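Local structure of fumarylacetoacetate hydrolase (Burkholderia xenovorans, 5TI1) at residues F253-Q267 with A279-L293. The protein probably hydrolyses fumarylacetoacetate to fumarate and acetoacetate, the last step of phenylalanine and tyrosine breakdown, at a magnesium-dependent active site. Sequence-based numbering, arbitrary orientation.
Sequences FGMVLLNDWSARDIQ and AKTFATTISPWIVTL. With NA (sodium ion), chain L; MG (magnesium ion), chain K.
Asp260 and Lys280 meet where an antiparallel strand pair gives way to loops that hold a sodium ion between them, an instance of the end of a strand pair turned into a metal site. Asp260 splits its carboxylate: OD1 binds sodium, whereas OD2 lies 2.4 Å from magnesium and also receives Lys280 NZ from above the carboxylate plane. The lysine chain, bent at chi2 (-72°), brings NZ within 2.8 Å of Ser262 OG as well, so two hydrogen bonds from this contact, one part of a salt bridge to Asp260, hold the ammonium. Trp261 O, Lys280 O, Ala283 O and, more distantly, Thr284 OG1 also bind sodium. Beside it, Trp261 NE1 points almost straight at Thr285 OG1 (2.7 Å, 176°), in the indole plane. Against this buried region stands Gln267, a predicted substrate ligand, partly open to solvent although its CB rests closely on Ala279 CB (3.4 Å). Farther along, the register slips by two residues between Met255 and Leu258, and Ser287 OG bridges the break by accepting a hydrogen bond from Leu257 N (2.8 Å). Val256 CG1 then packs on Ile290 CG1 (3.6 Å). Strand 252-263 runs between 223-233 and 284-292 in a mixed sheet; Asp153, Glu226 and Glu228 complete the magnesium site, and strand 429-440 packs against Trp261 and Thr285.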
ATOM      1  N   PHE B 253     -16.823  -0.154  -7.633  1.00 30.29           N
ATOM      2  CA  PHE B 253     -17.511  -1.423  -7.845  1.00 31.62           C
ATOM      3  C   PHE B 253     -18.539  -1.714  -6.751  1.00 30.12           C
ATOM      4  O   PHE B 253     -19.683  -2.070  -7.043  1.00 34.68           O
ATOM      5  CB  PHE B 253     -16.481  -2.559  -7.924  1.00 30.71           C
ATOM      6  CG  PHE B 253     -17.088  -3.933  -7.960  1.00 35.01           C
ATOM      7  CD1 PHE B 253     -17.879  -4.327  -9.036  1.00 31.72           C
ATOM      8  CD2 PHE B 253     -16.854  -4.840  -6.923  1.00 31.43           C
ATOM      9  CE1 PHE B 253     -18.440  -5.597  -9.080  1.00 31.43           C
ATOM     10  CE2 PHE B 253     -17.410  -6.116  -6.951  1.00 30.96           C
ATOM     11  CZ  PHE B 253     -18.206  -6.496  -8.035  1.00 30.57           C
ATOM     12  N   GLY B 254     -18.144  -1.592  -5.494  1.00 31.68           N
ATOM     13  CA  GLY B 254     -19.041  -1.936  -4.414  1.00 33.94           C
ATOM     14  C   GLY B 254     -18.441  -1.575  -3.074  1.00 38.03           C
ATOM     15  O   GLY B 254     -17.428  -0.875  -2.996  1.00 33.14           O
ATOM     16  N   MET B 255     -19.061  -2.098  -2.009  1.00 34.58           N
ATOM     17  CA  MET B 255     -18.709  -1.712  -0.652  0.50 29.72           C
ATOM     18  C   MET B 255     -18.655  -2.937   0.248  1.00 32.96           C
ATOM     19  O   MET B 255     -19.345  -3.935   0.009  1.00 36.18           O
ATOM     20  CB  MET B 255     -19.716  -0.705  -0.093  0.50 31.03           C
ATOM     21  CG  MET B 255     -19.264   0.020   1.148  0.50 30.78           C
ATOM     22  SD  MET B 255     -20.538   1.169   1.689  0.50 34.33           S
ATOM     23  CE  MET B 255     -20.613   2.293   0.294  0.50 32.99           C
ATOM     24  N   VAL B 256     -17.820  -2.844   1.285  1.00 30.71           N
ATOM     25  CA  VAL B 256     -17.738  -3.821   2.358  1.00 28.32           C
ATOM     26  C   VAL B 256     -17.772  -3.065   3.683  1.00 31.27           C
ATOM     27  O   VAL B 256     -17.625  -1.844   3.730  1.00 30.11           O
ATOM     28  CB  VAL B 256     -16.466  -4.687   2.271  1.00 32.17           C
ATOM     29  CG1 VAL B 256     -16.482  -5.536   1.007  1.00 36.53           C
ATOM     30  CG2 VAL B 256     -15.223  -3.799   2.347  1.00 25.99           C
ATOM     31  N   LEU B 257     -17.961  -3.810   4.769  1.00 28.69           N
ATOM     32  CA  LEU B 257     -17.720  -3.277   6.104  1.00 39.49           C
ATOM     33  C   LEU B 257     -16.237  -3.393   6.434  1.00 32.85           C
ATOM     34  O   LEU B 257     -15.560  -4.314   5.984  1.00 26.51           O
ATOM     35  CB  LEU B 257     -18.543  -4.033   7.146  1.00 29.47           C
ATOM     36  CG  LEU B 257     -20.061  -4.069   6.899  1.00 35.31           C
ATOM     37  CD1 LEU B 257     -20.753  -4.983   7.893  1.00 31.60           C
ATOM     38  CD2 LEU B 257     -20.648  -2.680   6.963  1.00 32.50           C
ATOM     39  N   LEU B 258     -15.735  -2.456   7.237  1.00 27.34           N
ATOM     40  CA  LEU B 258     -14.296  -2.335   7.473  1.00 26.23           C
ATOM     41  C   LEU B 258     -14.061  -1.915   8.915  1.00 26.50           C
ATOM     42  O   LEU B 258     -14.546  -0.864   9.348  1.00 28.70           O
ATOM     43  CB  LEU B 258     -13.659  -1.330   6.497  1.00 25.84           C
ATOM     44  CG  LEU B 258     -12.122  -1.249   6.416  1.00 28.08           C
ATOM     45  CD1 LEU B 258     -11.662  -0.665   5.054  1.00 25.40           C
ATOM     46  CD2 LEU B 258     -11.535  -0.432   7.548  1.00 24.82           C
ATOM     47  N   ASN B 259     -13.324  -2.739   9.660  1.00 25.86           N
ATOM     48  CA  ASN B 259     -12.921  -2.424  11.023  1.00 26.05           C
ATOM     49  C   ASN B 259     -11.425  -2.143  11.004  1.00 28.42           C
ATOM     50  O   ASN B 259     -10.611  -3.070  10.899  1.00 26.29           O
ATOM     51  CB  ASN B 259     -13.253  -3.564  11.986  1.00 26.22           C
ATOM     52  CG  ASN B 259     -12.909  -3.222  13.430  1.00 31.76           C
ATOM     53  OD1 ASN B 259     -12.383  -2.133  13.707  1.00 27.53           O
ATOM     54  ND2 ASN B 259     -13.217  -4.142  14.365  1.00 26.78           N
ATOM     55  N   ASP B 260     -11.065  -0.865  11.125  1.00 28.62           N
ATOM     56  CA  ASP B 260      -9.664  -0.449  11.142  1.00 24.72           C
ATOM     57  C   ASP B 260      -9.167  -0.485  12.584  1.00 26.85           C
ATOM     58  O   ASP B 260      -9.123   0.531  13.284  1.00 28.55           O
ATOM     59  CB  ASP B 260      -9.514   0.940  10.524  1.00 29.03           C
ATOM     60  CG  ASP B 260      -8.089   1.468  10.601  1.00 35.01           C
ATOM     61  OD1 ASP B 260      -7.148   0.643  10.687  1.00 30.98           O
ATOM     62  OD2 ASP B 260      -7.914   2.711  10.594  1.00 32.51           O
ATOM     63  N   TRP B 261      -8.799  -1.689  13.033  1.00 27.31           N
ATOM     64  CA  TRP B 261      -8.291  -1.872  14.388  1.00 24.68           C
ATOM     65  C   TRP B 261      -7.180  -0.872  14.690  1.00 29.28           C
ATOM     66  O   TRP B 261      -6.265  -0.679  13.885  1.00 31.82           O
ATOM     67  CB  TRP B 261      -7.768  -3.296  14.575  1.00 29.02           C
ATOM     68  CG  TRP B 261      -8.731  -4.391  14.218  1.00 29.38           C
ATOM     69  CD1 TRP B 261      -8.810  -5.059  13.024  1.00 24.58           C
ATOM     70  CD2 TRP B 261      -9.736  -4.966  15.066  1.00 26.96           C
ATOM     71  NE1 TRP B 261      -9.813  -6.002  13.075  1.00 30.42           N
ATOM     72  CE2 TRP B 261     -10.393  -5.971  14.318  1.00 29.17           C
ATOM     73  CE3 TRP B 261     -10.146  -4.730  16.378  1.00 25.58           C
ATOM     74  CZ2 TRP B 261     -11.422  -6.749  14.847  1.00 30.54           C
ATOM     75  CZ3 TRP B 261     -11.181  -5.497  16.903  1.00 27.44           C
ATOM     76  CH2 TRP B 261     -11.802  -6.499  16.139  1.00 28.65           C
ATOM     77  N   SER B 262      -7.265  -0.241  15.859  1.00 32.75           N
ATOM     78  CA  SER B 262      -6.357   0.833  16.238  1.00 28.42           C
ATOM     79  C   SER B 262      -5.795   0.578  17.626  1.00 27.17           C
ATOM     80  O   SER B 262      -6.549   0.260  18.551  1.00 28.46           O
ATOM     81  CB  SER B 262      -7.072   2.184  16.215  1.00 26.95           C
ATOM     82  OG  SER B 262      -7.383   2.564  14.879  1.00 31.61           O
ATOM     83  N   ALA B 263      -4.477   0.737  17.769  1.00 27.04           N
ATOM     84  CA  ALA B 263      -3.802   0.735  19.068  1.00 30.97           C
ATOM     85  C   ALA B 263      -3.490   2.189  19.404  1.00 37.90           C
ATOM     86  O   ALA B 263      -2.478   2.738  18.957  1.00 32.42           O
ATOM     87  CB  ALA B 263      -2.540  -0.118  19.026  1.00 30.50           C
ATOM     88  N   ARG B 264      -4.367   2.822  20.187  1.00 35.03           N
ATOM     89  CA  ARG B 264      -4.340   4.278  20.278  1.00 37.82           C
ATOM     90  C   ARG B 264      -3.172   4.794  21.096  1.00 40.35           C
ATOM     91  O   ARG B 264      -2.676   5.890  20.815  1.00 41.79           O
ATOM     92  CB  ARG B 264      -5.646   4.801  20.860  1.00 38.31           C
ATOM     93  CG  ARG B 264      -6.821   4.359  20.048  1.00 40.58           C
ATOM     94  CD  ARG B 264      -7.985   5.292  20.163  1.00 43.69           C
ATOM     95  NE  ARG B 264      -9.014   4.857  19.233  1.00 39.24           N
ATOM     96  CZ  ARG B 264      -9.026   5.161  17.943  1.00 36.70           C
ATOM     97  NH1 ARG B 264      -8.065   5.926  17.417  1.00 33.07           N
ATOM     98  NH2 ARG B 264     -10.003   4.696  17.178  1.00 34.66           N
ATOM     99  N   ASP B 265      -2.722   4.038  22.103  1.00 30.45           N
ATOM    100  CA  ASP B 265      -1.547   4.476  22.849  1.00 31.84           C
ATOM    101  C   ASP B 265      -0.285   4.349  22.006  1.00 32.57           C
ATOM    102  O   ASP B 265       0.589   5.220  22.061  1.00 35.31           O
ATOM    103  CB  ASP B 265      -1.414   3.715  24.176  1.00 35.18           C
ATOM    104  CG  ASP B 265      -1.574   2.204  24.037  1.00 38.37           C
ATOM    105  OD1 ASP B 265      -1.897   1.707  22.943  1.00 36.58           O
ATOM    106  OD2 ASP B 265      -1.383   1.503  25.053  1.00 34.01           O
ATOM    107  N   ILE B 266      -0.176   3.281  21.209  1.00 28.92           N
ATOM    108  CA  ILE B 266       0.907   3.193  20.234  1.00 27.98           C
ATOM    109  C   ILE B 266       0.821   4.358  19.250  1.00 28.90           C
ATOM    110  O   ILE B 266       1.843   4.920  18.836  1.00 31.02           O
ATOM    111  CB  ILE B 266       0.868   1.827  19.514  1.00 28.17           C
ATOM    112  CG1 ILE B 266       1.189   0.694  20.500  1.00 31.39           C
ATOM    113  CG2 ILE B 266       1.848   1.781  18.352  1.00 25.78           C
ATOM    114  CD1 ILE B 266       1.222  -0.687  19.860  1.00 25.48           C
ATOM    115  N   GLN B 267      -0.402   4.763  18.892  1.00 28.95           N
ATOM    116  CA  GLN B 267      -0.557   5.816  17.887  1.00 28.36           C
ATOM    117  C   GLN B 267      -0.077   7.156  18.420  1.00 37.32           C
ATOM    118  O   GLN B 267       0.634   7.893  17.725  1.00 43.22           O
ATOM    119  CB  GLN B 267      -2.017   5.920  17.434  1.00 31.09           C
ATOM    120  CG  GLN B 267      -2.233   6.972  16.330  1.00 40.54           C
ATOM    121  CD  GLN B 267      -3.688   7.111  15.891  1.00 45.49           C
ATOM    122  OE1 GLN B 267      -4.199   6.292  15.132  1.00 44.45           O
ATOM    123  NE2 GLN B 267      -4.351   8.167  16.355  1.00 48.59           N
ATOM    124  N   ALA B 279       0.376   1.556  14.831  1.00 23.88           N
ATOM    125  CA  ALA B 279      -0.892   1.514  15.540  1.00 26.91           C
ATOM    126  C   ALA B 279      -2.050   1.078  14.661  1.00 27.13           C
ATOM    127  O   ALA B 279      -3.120   0.764  15.196  1.00 28.42           O
ATOM    128  CB  ALA B 279      -1.207   2.884  16.118  1.00 27.63           C
ATOM    129  N   LYS B 280      -1.872   1.077  13.333  1.00 28.05           N
ATOM    130  CA  LYS B 280      -2.939   0.753  12.398  1.00 22.79           C
ATOM    131  C   LYS B 280      -2.705  -0.516  11.607  1.00 27.61           C
ATOM    132  O   LYS B 280      -3.673  -1.182  11.230  1.00 23.42           O
ATOM    133  CB  LYS B 280      -3.135   1.888  11.387  1.00 22.93           C
ATOM    134  CG  LYS B 280      -3.495   3.208  12.013  1.00 33.38           C
ATOM    135  CD  LYS B 280      -4.901   3.179  12.519  1.00 31.24           C
ATOM    136  CE  LYS B 280      -5.550   4.540  12.411  1.00 31.87           C
ATOM    137  NZ  LYS B 280      -6.969   4.442  12.856  1.00 31.18           N
ATOM    138  N   THR B 281      -1.453  -0.841  11.315  1.00 21.77           N
ATOM    139  CA  THR B 281      -1.138  -1.825  10.298  1.00 24.20           C
ATOM    140  C   THR B 281      -1.096  -3.248  10.826  1.00 24.64           C
ATOM    141  O   THR B 281      -0.835  -4.162  10.041  1.00 25.44           O
ATOM    142  CB  THR B 281       0.211  -1.504   9.661  1.00 29.21           C
ATOM    143  OG1 THR B 281       1.231  -1.630  10.659  1.00 22.62           O
ATOM    144  CG2 THR B 281       0.211  -0.083   9.075  1.00 20.71           C
ATOM    145  N   PHE B 282      -1.324  -3.466  12.127  1.00 22.28           N
ATOM    146  CA  PHE B 282      -1.275  -4.831  12.645  1.00 25.81           C
ATOM    147  C   PHE B 282      -2.486  -5.659  12.213  1.00 24.13           C
ATOM    148  O   PHE B 282      -2.412  -6.891  12.224  1.00 24.18           O
ATOM    149  CB  PHE B 282      -1.148  -4.820  14.177  1.00 27.88           C
ATOM    150  CG  PHE B 282      -2.332  -4.217  14.889  1.00 26.84           C
ATOM    151  CD1 PHE B 282      -2.372  -2.865  15.176  1.00 28.41           C
ATOM    152  CD2 PHE B 282      -3.392  -5.015  15.288  1.00 22.04           C
ATOM    153  CE1 PHE B 282      -3.461  -2.310  15.833  1.00 28.39           C
ATOM    154  CE2 PHE B 282      -4.480  -4.475  15.944  1.00 24.66           C
ATOM    155  CZ  PHE B 282      -4.518  -3.118  16.216  1.00 27.33           C
ATOM    156  N   ALA B 283      -3.581  -5.013  11.814  1.00 20.71           N
ATOM    157  CA  ALA B 283      -4.793  -5.712  11.388  1.00 20.81           C
ATOM    158  C   ALA B 283      -5.850  -4.730  10.905  1.00 22.85           C
ATOM    159  O   ALA B 283      -6.082  -3.699  11.539  1.00 25.13           O
ATOM    160  CB  ALA B 283      -5.388  -6.550  12.525  1.00 21.23           C
ATOM    161  N   THR B 284      -6.489  -5.047   9.784  1.00 23.49           N
ATOM    162  CA  THR B 284      -7.697  -4.376   9.341  1.00 21.79           C
ATOM    163  C   THR B 284      -8.614  -5.466   8.814  1.00 26.67           C
ATOM    164  O   THR B 284      -8.174  -6.304   8.026  1.00 22.80           O
ATOM    165  CB  THR B 284      -7.395  -3.326   8.258  1.00 23.33           C
ATOM    166  OG1 THR B 284      -6.516  -2.321   8.787  1.00 26.44           O
ATOM    167  CG2 THR B 284      -8.682  -2.669   7.789  1.00 24.94           C
ATOM    168  N   THR B 285      -9.865  -5.492   9.275  1.00 26.26           N
ATOM    169  CA  THR B 285     -10.792  -6.556   8.907  1.00 26.83           C
ATOM    170  C   THR B 285     -11.863  -6.014   7.963  1.00 23.62           C
ATOM    171  O   THR B 285     -12.390  -4.920   8.174  1.00 28.22           O
ATOM    172  CB  THR B 285     -11.440  -7.180  10.159  1.00 29.68           C
ATOM    173  OG1 THR B 285     -10.420  -7.667  11.035  1.00 27.11           O
ATOM    174  CG2 THR B 285     -12.347  -8.344   9.789  1.00 25.53           C
ATOM    175  N   ILE B 286     -12.180  -6.770   6.912  1.00 25.11           N
ATOM    176  CA  ILE B 286     -13.339  -6.440   6.091  1.00 25.58           C
ATOM    177  C   ILE B 286     -14.295  -7.626   6.031  1.00 31.77           C
ATOM    178  O   ILE B 286     -13.907  -8.791   6.192  1.00 27.73           O
ATOM    179  CB  ILE B 286     -12.965  -5.974   4.662  1.00 23.97           C
ATOM    180  CG1 ILE B 286     -12.221  -7.065   3.881  1.00 25.84           C
ATOM    181  CG2 ILE B 286     -12.149  -4.683   4.720  1.00 23.57           C
ATOM    182  CD1 ILE B 286     -11.999  -6.696   2.396  1.00 28.40           C
ATOM    183  N   SER B 287     -15.570  -7.308   5.812  1.00 26.41           N
ATOM    184  CA  SER B 287     -16.570  -8.321   5.554  1.00 26.77           C
ATOM    185  C   SER B 287     -16.299  -8.985   4.203  1.00 34.21           C
ATOM    186  O   SER B 287     -15.627  -8.410   3.337  1.00 27.94           O
ATOM    187  CB  SER B 287     -17.966  -7.695   5.577  1.00 28.12           C
ATOM    188  OG  SER B 287     -18.060  -6.642   4.637  1.00 32.04           O
ATOM    189  N   PRO B 288     -16.809 -10.204   3.995  1.00 35.73           N
ATOM    190  CA  PRO B 288     -16.436 -10.949   2.783  1.00 32.71           C
ATOM    191  C   PRO B 288     -17.279 -10.662   1.545  1.00 31.04           C
ATOM    192  O   PRO B 288     -16.826 -10.971   0.438  1.00 28.37           O
ATOM    193  CB  PRO B 288     -16.586 -12.414   3.223  1.00 26.82           C
ATOM    194  CG  PRO B 288     -17.643 -12.371   4.282  1.00 31.35           C
ATOM    195  CD  PRO B 288     -17.479 -11.060   4.995  1.00 30.29           C
ATOM    196  N   TRP B 289     -18.479 -10.088   1.691  1.00 28.59           N
ATOM    197  CA  TRP B 289     -19.400  -9.888   0.573  1.00 33.35           C
ATOM    198  C   TRP B 289     -19.333  -8.448   0.056  1.00 35.26           C
ATOM    199  O   TRP B 289     -19.625  -7.498   0.793  1.00 29.85           O
ATOM    200  CB  TRP B 289     -20.839 -10.224   0.979  1.00 34.72           C
ATOM    201  CG  TRP B 289     -21.067 -11.679   1.278  1.00 38.32           C
ATOM    202  CD1 TRP B 289     -21.341 -12.229   2.498  1.00 33.44           C
ATOM    203  CD2 TRP B 289     -21.020 -12.769   0.345  1.00 34.48           C
ATOM    204  NE1 TRP B 289     -21.474 -13.591   2.382  1.00 36.17           N
ATOM    205  CE2 TRP B 289     -21.280 -13.952   1.076  1.00 33.66           C
ATOM    206  CE3 TRP B 289     -20.785 -12.861  -1.032  1.00 33.73           C
ATOM    207  CZ2 TRP B 289     -21.321 -15.211   0.472  1.00 32.43           C
ATOM    208  CZ3 TRP B 289     -20.816 -14.111  -1.629  1.00 32.08           C
ATOM    209  CH2 TRP B 289     -21.084 -15.270  -0.877  1.00 37.59           C
ATOM    210  N   ILE B 290     -18.997  -8.278  -1.214  1.00 29.37           N
ATOM    211  CA  ILE B 290     -18.962  -6.937  -1.785  1.00 29.74           C
ATOM    212  C   ILE B 290     -20.347  -6.638  -2.326  1.00 31.01           C
ATOM    213  O   ILE B 290     -20.787  -7.257  -3.297  1.00 34.89           O
ATOM    214  CB  ILE B 290     -17.894  -6.783  -2.869  1.00 28.45           C
ATOM    215  CG1 ILE B 290     -16.504  -7.055  -2.288  1.00 27.00           C
ATOM    216  CG2 ILE B 290     -17.936  -5.372  -3.401  1.00 28.62           C
ATOM    217  CD1 ILE B 290     -15.380  -6.830  -3.287  1.00 29.53           C
ATOM    218  N   VAL B 291     -21.043  -5.714  -1.675  1.00 31.76           N
ATOM    219  CA  VAL B 291     -22.364  -5.280  -2.125  1.00 33.40           C
ATOM    220  C   VAL B 291     -22.147  -4.262  -3.235  1.00 36.64           C
ATOM    221  O   VAL B 291     -21.460  -3.257  -3.024  1.00 36.44           O
ATOM    222  CB  VAL B 291     -23.175  -4.682  -0.965  1.00 34.31           C
ATOM    223  CG1 VAL B 291     -24.475  -4.047  -1.483  1.00 36.09           C
ATOM    224  CG2 VAL B 291     -23.483  -5.750   0.109  1.00 34.46           C
ATOM    225  N   THR B 292     -22.692  -4.533  -4.424  1.00 34.22           N
ATOM    226  CA  THR B 292     -22.401  -3.689  -5.582  1.00 39.92           C
ATOM    227  C   THR B 292     -23.016  -2.303  -5.432  1.00 37.90           C
ATOM    228  O   THR B 292     -24.071  -2.118  -4.820  1.00 37.08           O
ATOM    229  CB  THR B 292     -22.914  -4.307  -6.889  1.00 39.54           C
ATOM    230  OG1 THR B 292     -24.335  -4.505  -6.818  1.00 38.87           O
ATOM    231  CG2 THR B 292     -22.218  -5.623  -7.189  1.00 37.58           C
ATOM    232  N   LEU B 293     -22.340  -1.322  -6.024  1.00 36.45           N
ATOM    233  CA  LEU B 293     -22.853   0.039  -5.996  1.00 35.37           C
ATOM    234  C   LEU B 293     -24.223   0.119  -6.662  1.00 37.27           C
ATOM    235  O   LEU B 293     -25.098   0.868  -6.209  1.00 44.56           O
ATOM    236  CB  LEU B 293     -21.851   0.977  -6.664  1.00 39.54           C
ATOM    237  CG  LEU B 293     -22.218   2.445  -6.456  1.00 48.62           C
ATOM    238  CD1 LEU B 293     -22.032   2.842  -4.996  1.00 48.87           C
ATOM    239  CD2 LEU B 293     -21.425   3.348  -7.381  1.00 52.84           C
TER
HETATM  240 NA    NA L 502      -6.062  -1.317  11.445  0.78 22.53          NA
HETATM  241 MG    MG K 501      -9.468   4.476  10.280  1.00 28.96          MG